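Local coordinates for SLH domain-containing protein (Pseudoflavonifractor capillosus, PDB 4OJU) that is of unknown function but, as a protein with BspA-type leucine-rich repeats and S-layer homology domains, probably binds other proteins at the cell surface, at residues T56-K61 against D75-I80. Sequence-based numbering, arbitrary orientation.
Sequences TVIGEK and DSVISI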
loop_
_atom_site.group_PDB
_atom_site.type_symbol
_atom_site.label_atom_id
_atom_site.label_comp_id
_atom_site.label_asym_id
_atom_site.label_seq_id
_atom_site.Cartn_x
_atom_site.Cartn_y
_atom_site.Cartn_z
ATOM N N THR A 56 -21.019 16.759 -15.215
ATOM C CA THR A 56 -20.792 15.341 -15.502
ATOM C C THR A 56 -19.408 14.838 -15.088
ATOM O O THR A 56 -19.174 13.621 -15.080
ATOM C CB THR A 56 -21.015 15.090 -17.003
ATOM O OG1 THR A 56 -20.035 15.818 -17.732
ATOM C CG2 THR A 56 -22.441 15.483 -17.472
ATOM N N VAL A 57 -18.489 15.744 -14.791
ATOM C CA VAL A 57 -17.111 15.353 -14.437
ATOM C C VAL A 57 -16.601 16.183 -13.269
ATOM O O VAL A 57 -16.804 17.404 -13.235
ATOM C CB VAL A 57 -16.131 15.507 -15.669
ATOM C CG1 VAL A 57 -14.674 15.161 -15.312
ATOM C CG2 VAL A 57 -16.578 14.685 -16.866
ATOM N N ILE A 58 -15.884 15.526 -12.335
ATOM C CA ILE A 58 -15.103 16.195 -11.307
ATOM C C ILE A 58 -13.701 16.208 -11.890
ATOM O O ILE A 58 -13.113 15.142 -12.090
ATOM C CB ILE A 58 -15.177 15.556 -9.892
ATOM C CG1 ILE A 58 -16.641 15.331 -9.403
ATOM C CG2 ILE A 58 -14.357 16.395 -8.890
ATOM C CD1 ILE A 58 -17.607 16.590 -9.483
ATOM N N GLY A 59 -13.213 17.383 -12.241
ATOM C CA GLY A 59 -11.926 17.520 -12.913
ATOM C C GLY A 59 -10.720 17.075 -12.108
ATOM O O GLY A 59 -10.764 16.965 -10.869
ATOM N N GLU A 60 -9.632 16.828 -12.827
ATOM C CA GLU A 60 -8.341 16.440 -12.271
ATOM C C GLU A 60 -7.919 17.449 -11.182
ATOM O O GLU A 60 -7.991 18.666 -11.409
ATOM C CB GLU A 60 -7.307 16.390 -13.414
ATOM C CG GLU A 60 -5.881 16.079 -12.950
ATOM C CD GLU A 60 -4.868 15.883 -14.064
ATOM O OE1 GLU A 60 -5.170 16.252 -15.219
ATOM O OE2 GLU A 60 -3.762 15.374 -13.776
ATOM N N LYS A 61 -7.553 16.944 -9.981
ATOM C CA LYS A 61 -7.099 17.763 -8.847
ATOM C C LYS A 61 -8.082 18.866 -8.418
ATOM O O LYS A 61 -7.646 19.778 -7.718
ATOM C CB LYS A 61 -5.734 18.435 -9.183
ATOM C CG LYS A 61 -4.575 17.472 -9.390
ATOM C CD LYS A 61 -3.344 18.206 -9.923
ATOM C CE LYS A 61 -2.116 17.326 -9.848
ATOM N NZ LYS A 61 -0.869 18.023 -10.262
ATOM N N ASP A 75 -25.778 12.812 -8.823
ATOM C CA ASP A 75 -26.149 11.782 -9.802
ATOM C C ASP A 75 -25.889 12.206 -11.259
ATOM O O ASP A 75 -26.036 11.394 -12.180
ATOM C CB ASP A 75 -27.623 11.353 -9.616
ATOM C CG ASP A 75 -28.677 12.447 -9.759
ATOM O OD1 ASP A 75 -28.391 13.473 -10.422
ATOM O OD2 ASP A 75 -29.802 12.264 -9.229
ATOM N N SER A 76 -25.498 13.460 -11.482
ATOM C CA SER A 76 -25.182 13.939 -12.832
ATOM C C SER A 76 -23.732 13.504 -13.240
ATOM O O SER A 76 -23.406 13.454 -14.421
ATOM C CB SER A 76 -25.304 15.456 -12.876
ATOM O OG SER A 76 -24.410 16.014 -11.924
ATOM N N VAL A 77 -22.877 13.192 -12.261
ATOM C CA VAL A 77 -21.451 12.881 -12.503
ATOM C C VAL A 77 -21.250 11.464 -13.050
ATOM O O VAL A 77 -21.714 10.477 -12.460
ATOM C CB VAL A 77 -20.620 13.131 -11.214
ATOM C CG1 VAL A 77 -19.164 12.680 -11.370
ATOM C CG2 VAL A 77 -20.675 14.608 -10.806
ATOM N N ILE A 78 -20.512 11.384 -14.168
ATOM C CA ILE A 78 -20.171 10.137 -14.866
ATOM C C ILE A 78 -18.740 9.712 -14.507
ATOM O O ILE A 78 -18.448 8.521 -14.440
ATOM C CB ILE A 78 -20.333 10.337 -16.404
ATOM C CG1 ILE A 78 -21.761 10.784 -16.791
ATOM C CG2 ILE A 78 -19.883 9.108 -17.229
ATOM C CD1 ILE A 78 -22.899 9.963 -16.247
ATOM N N SER A 79 -17.847 10.687 -14.291
ATOM C CA SER A 79 -16.456 10.354 -13.995
ATOM C C SER A 79 -15.833 11.303 -12.984
ATOM O O SER A 79 -16.135 12.495 -12.942
ATOM C CB SER A 79 -15.634 10.322 -15.289
ATOM O OG SER A 79 -15.177 11.590 -15.718
ATOM N N ILE A 80 -14.944 10.745 -12.162
ATOM C CA ILE A 80 -14.164 11.497 -11.172
ATOM C C ILE A 80 -12.743 11.419 -11.670
ATOM O O ILE A 80 -12.230 10.315 -11.870
ATOM C CB ILE A 80 -14.361 10.955 -9.736
ATOM C CG1 ILE A 80 -15.822 11.211 -9.278
ATOM C CG2 ILE A 80 -13.355 11.605 -8.761
ATOM C CD1 ILE A 80 -16.214 10.464 -8.025
#
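Thr56 O receives two backbone N-H groups from residues 75-80: Ile78 N at 2.8 Å, and Ser79 N by a weaker bond at 3.3 Å. The stronger donor lies 30° off the carbonyl plane, a tilt consistent with one oxygen serving two successive amides. Beyond this fork the chains run as parallel strands, Val57 bridging Ser79 and Ile58 bridging Ile80. Ile58 N reaches Ser79 O at 3.1 Å, within the carbonyl plane and with an N-H···O angle of 163°. Ile58, Val77 and Ile80 make up the tightly packed, buried side. The side chains of Ile58 and Val77 cross at about a right angle, Ile58 CD1 meeting Val77 CG2 at 3.9 Å, while Ile58 CG1 lies 4.2 Å from Ile80 CG1. Ile41 and Leu26 extend this apolar core. On the partly exposed face of Val57 and Ser79, the side-chain contact rests on one hydroxyl oxygen: Ser79 OG sits between the backbone N and carbonyl carbon (chi1 83°), which sets it 3.6 Å from both Val57 CG1 and Val57 CG2. Adjacent coils of the leucine-rich repeat solenoid are thus joined by paired main-chain groups, Thr56 O, Ile58 N and Ser79 O, with aliphatic packing on one face and a hydroxyl against methyls on the other.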